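Local structure of SusD-like protein BACOVA_02651 (Bacteroides ovatus, 5E75) at residues S81-T84 against M85-V89; K106-A109 against I110-R114. The protein binds polysaccharide at the cell surface and probably captures xyloglucan there before its transport into the periplasm for degradation. All blocks are in the same frame, centred on the assembly; numbering follows the deposited sequence.

Contact 1: S81-T84 against M85-V89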
loop_
_atom_site.group_PDB
_atom_site.type_symbol
_atom_site.label_atom_id
_atom_site.label_comp_id
_atom_site.label_asym_id
_atom_site.label_seq_id
_atom_site.Cartn_x
_atom_site.Cartn_y
_atom_site.Cartn_z
ATOM N N SER A 81 -14.816 5.966 6.715
ATOM C CA SER A 81 -15.789 4.874 6.650
ATOM C C SER A 81 -15.293 3.650 7.419
ATOM O O SER A 81 -16.056 2.969 8.106
ATOM C CB SER A 81 -16.090 4.501 5.195
ATOM O OG SER A 81 -16.869 5.492 4.553
ATOM N N VAL A 82 -14.000 3.359 7.319
ATOM C CA VAL A 82 -13.416 2.287 8.121
ATOM C C VAL A 82 -13.549 2.603 9.615
ATOM O O VAL A 82 -13.957 1.746 10.412
ATOM C CB VAL A 82 -11.919 2.023 7.764
ATOM C CG1 VAL A 82 -11.354 0.917 8.644
ATOM C CG2 VAL A 82 -11.759 1.642 6.303
ATOM N N VAL A 83 -13.186 3.819 10.004
ATOM C CA VAL A 83 -13.238 4.205 11.398
ATOM C C VAL A 83 -14.660 4.097 11.925
ATOM O O VAL A 83 -14.880 3.510 12.986
ATOM C CB VAL A 83 -12.719 5.652 11.600
ATOM C CG1 VAL A 83 -12.956 6.129 13.039
ATOM C CG2 VAL A 83 -11.226 5.748 11.204
ATOM N N THR A 84 -15.623 4.668 11.209
ATOM C CA THR A 84 -16.992 4.667 11.729
ATOM C C THR A 84 -17.609 3.273 11.676
ATOM O O THR A 84 -18.371 2.911 12.582
ATOM C CB THR A 84 -17.873 5.708 11.047
ATOM O OG1 THR A 84 -17.957 5.421 9.673
ATOM C CG2 THR A 84 -17.312 7.110 11.231
ATOM N N MET A 85 -17.297 2.465 10.669
ATOM C CA MET A 85 -17.753 1.064 10.715
ATOM C C MET A 85 -17.163 0.288 11.901
ATOM O O MET A 85 -17.852 -0.512 12.551
ATOM C CB MET A 85 -17.470 0.305 9.415
ATOM C CG MET A 85 -18.136 -1.072 9.444
ATOM S SD MET A 85 -17.899 -2.093 7.996
ATOM C CE MET A 85 -18.690 -1.099 6.764
ATOM N N ALA A 86 -15.875 0.478 12.158
ATOM C CA ALA A 86 -15.227 -0.138 13.312
ATOM C C ALA A 86 -15.965 0.267 14.591
ATOM O O ALA A 86 -16.258 -0.574 15.457
ATOM C CB ALA A 86 -13.753 0.283 13.385
ATOM N N ASN A 87 -16.247 1.559 14.723
ATOM C CA ASN A 87 -16.955 2.048 15.908
ATOM C C ASN A 87 -18.350 1.410 16.036
ATOM O O ASN A 87 -18.776 1.032 17.133
ATOM C CB ASN A 87 -17.050 3.574 15.888
ATOM C CG ASN A 87 -15.703 4.242 16.002
ATOM O OD1 ASN A 87 -14.709 3.610 16.376
ATOM N ND2 ASN A 87 -15.665 5.531 15.705
ATOM N N SER A 88 -19.029 1.252 14.910
ATOM C CA SER A 88 -20.349 0.628 14.914
ATOM C C SER A 88 -20.273 -0.834 15.330
ATOM O O SER A 88 -21.127 -1.311 16.098
ATOM C CB SER A 88 -21.010 0.751 13.556
ATOM O OG SER A 88 -21.382 2.090 13.292
ATOM N N VAL A 89 -19.280 -1.562 14.831
ATOM C CA VAL A 89 -19.067 -2.944 15.250
ATOM C C VAL A 89 -18.812 -3.045 16.753
ATOM O O VAL A 89 -19.392 -3.889 17.434
ATOM C CB VAL A 89 -17.885 -3.585 14.472
ATOM C CG1 VAL A 89 -17.424 -4.892 15.117
ATOM C CG2 VAL A 89 -18.283 -3.812 13.043
#

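Contact 2: K106-A109 against I110-R114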
loop_
_atom_site.group_PDB
_atom_site.type_symbol
_atom_site.label_atom_id
_atom_site.label_comp_id
_atom_site.label_asym_id
_atom_site.label_seq_id
_atom_site.Cartn_x
_atom_site.Cartn_y
_atom_site.Cartn_z
ATOM N N LYS A 106 -16.785 -12.181 20.733
ATOM C CA LYS A 106 -16.988 -10.763 20.990
ATOM C C LYS A 106 -15.663 -10.013 20.947
ATOM O O LYS A 106 -15.549 -8.963 20.304
ATOM C CB LYS A 106 -17.704 -10.557 22.333
ATOM C CG LYS A 106 -19.175 -10.941 22.263
ATOM C CD LYS A 106 -19.975 -10.331 23.402
ATOM C CE LYS A 106 -20.158 -11.282 24.506
ATOM N NZ LYS A 106 -20.969 -10.639 25.576
ATOM N N THR A 107 -14.657 -10.562 21.604
ATOM C CA THR A 107 -13.346 -9.938 21.628
ATOM C C THR A 107 -12.642 -10.013 20.280
ATOM O O THR A 107 -11.920 -9.091 19.918
ATOM C CB THR A 107 -12.440 -10.533 22.732
ATOM O OG1 THR A 107 -12.301 -11.952 22.572
ATOM C CG2 THR A 107 -13.018 -10.239 24.119
ATOM N N LYS A 108 -12.860 -11.089 19.527
ATOM C CA LYS A 108 -12.333 -11.174 18.170
ATOM C C LYS A 108 -12.936 -10.072 17.300
ATOM O O LYS A 108 -12.226 -9.426 16.520
ATOM C CB LYS A 108 -12.623 -12.556 17.584
ATOM C CG LYS A 108 -12.242 -12.739 16.128
ATOM C CD LYS A 108 -12.424 -14.202 15.768
ATOM C CE LYS A 108 -12.573 -14.406 14.280
ATOM N NZ LYS A 108 -13.730 -13.670 13.668
ATOM N N ALA A 109 -14.240 -9.843 17.425
ATOM C CA ALA A 109 -14.897 -8.820 16.622
ATOM C C ALA A 109 -14.393 -7.419 16.968
ATOM O O ALA A 109 -14.123 -6.602 16.075
ATOM C CB ALA A 109 -16.421 -8.891 16.809
ATOM N N ILE A 110 -14.264 -7.131 18.260
ATOM C CA ILE A 110 -13.701 -5.857 18.687
ATOM C C ILE A 110 -12.272 -5.732 18.177
ATOM O O ILE A 110 -11.866 -4.662 17.712
ATOM C CB ILE A 110 -13.750 -5.692 20.220
ATOM C CG1 ILE A 110 -15.214 -5.613 20.674
ATOM C CG2 ILE A 110 -13.008 -4.431 20.658
ATOM C CD1 ILE A 110 -15.401 -5.826 22.189
ATOM N N ALA A 111 -11.512 -6.818 18.250
ATOM C CA ALA A 111 -10.121 -6.790 17.795
ATOM C C ALA A 111 -10.008 -6.532 16.293
ATOM O O ALA A 111 -9.133 -5.783 15.863
ATOM C CB ALA A 111 -9.407 -8.090 18.166
ATOM N N GLU A 112 -10.880 -7.145 15.489
ATOM C CA GLU A 112 -10.843 -6.893 14.054
ATOM C C GLU A 112 -11.209 -5.445 13.765
ATOM O O GLU A 112 -10.574 -4.801 12.919
ATOM C CB GLU A 112 -11.794 -7.837 13.333
ATOM C CG GLU A 112 -11.350 -9.284 13.355
ATOM C CD GLU A 112 -12.379 -10.185 12.709
ATOM O OE1 GLU A 112 -13.484 -10.344 13.272
ATOM O OE2 GLU A 112 -12.125 -10.689 11.607
ATOM N N ALA A 113 -12.222 -4.923 14.453
ATOM C CA ALA A 113 -12.629 -3.533 14.298
ATOM C C ALA A 113 -11.462 -2.611 14.659
ATOM O O ALA A 113 -11.138 -1.698 13.903
ATOM C CB ALA A 113 -13.832 -3.236 15.164
ATOM N N ARG A 114 -10.820 -2.848 15.801
ATOM C CA ARG A 114 -9.747 -1.966 16.235
ATOM C C ARG A 114 -8.510 -2.095 15.332
ATOM O O ARG A 114 -7.817 -1.107 15.082
ATOM C CB ARG A 114 -9.401 -2.213 17.703
ATOM C CG ARG A 114 -10.560 -1.853 18.618
ATOM C CD ARG A 114 -10.196 -1.874 20.098
ATOM N NE ARG A 114 -9.304 -0.777 20.454
ATOM C CZ ARG A 114 -8.938 -0.483 21.696
ATOM N NH1 ARG A 114 -9.394 -1.198 22.716
ATOM N NH2 ARG A 114 -8.120 0.536 21.915
#

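Contact 1: S81-T84 against M85-V89
V83 turns CG1 anti to its backbone N (chi1 172°), and N87, one helical turn on, sets its amide carbon CG anti to its own carbonyl carbon (chi1 -65°); the two side chains run side by side in the same direction. They meet where the V83 methyl CG1 lies 3.8 Å from N87 ND2, a van der Waals contact at the nitrogen end of the amide. The same torsion folds N87 back over the preceding turn, with its CG 3.2 Å from V83 O. That carbonyl is bonded to the backbone N87 N at 2.9 Å, whereas the amide nitrogen ND2 meets it at a poor angle for a hydrogen bond. The buried amide is instead gripped from outside: OD1 accepts from R117, and ND2 donates to N137 OD1 and I134 O, which together would fix its rotation. Both segments lie on helix 70-95, in the helical part of the SusD fold, and the backbone evidence is regular alpha-helix: M85 N to S81 O, A86 N to V82 O and S88 N to T84 O are each i to i+4 bonds of 2.9 Å. On the buried side the A86 methyl CB packs 3.3 Å from V82 O, while V82 and V83 reach helix 103-125 at M116, A120 and Y121. The T84 hydroxyl OG1 bonds back to Y80 O; T84 O, besides S88 N, also accepts from N137 ND2. M85 touches S81 O through CB at 3.3 Å, and its side chain then leads off to P26, L27 and A31.

Contact 2: K106-A109 against I110-R114
Helix 103-125, one of the helices in the N-terminal part of this SusD-family protein, carries an i to i+4 salt bridge between K108 and E112. K108 NZ stands 3.4 Å from E112 OE1, a long and weak hydrogen bond within the ion pair, and the two side chains cross obliquely. The lysine chain is drawn out as far as CE and then bent at its last torsion (chi4 -59°), which turns NZ toward the carboxylate. E112 approaches along the preceding turn, its CG 3.3 Å from K108 O, the carbonyl that accepts E112 N at 2.8 Å. The other carboxylate oxygen, OE2, is engaged by R177 and by the hydroxyl of Y28, so the buried acid is secured mainly through OE2, with the weak K108 contact on OE1. With an alanine here, K108 and R177 would probably lose their shared anionic mate, and the Y28 hydroxyl this partner. Elsewhere aliphatic carbons pack against backbone carbonyls of the preceding turn: I110 lays CG1 3.4 Å from K106 O, and the A111 methyl CB sits 3.2 Å from T107 O. A109 presents its methyl to L20, T24 and V93, between helices 17-24 and 70-95. Backbone bonds I110 N to K106 O and A113 N to A109 O, both 3.0 Å, complete the repeat of a regular alpha-helix with a lysine-glutamate pair one turn apart along its side.

Contacts 1 and 2 lie on consecutive antiparallel helices, 70-95 and 103-125, with centres about 11 Å apart, and they touch directly: A86 CB is 3.3 Å from A113 O, and V89 CG1 is 4.0 Å from A113 CB. Small residues thus meet at the interface where the helices pack. Each contact is partly buried, half of its touching residues being enclosed, yet their polar chemistry differs. In 81-89 the buried group is a neutral amide tied to R117 of the other helix and to residues further along the chain; in 106-114 it is a carboxylate paired with a lysine on its own helix and with an arginine and a tyrosine beyond it.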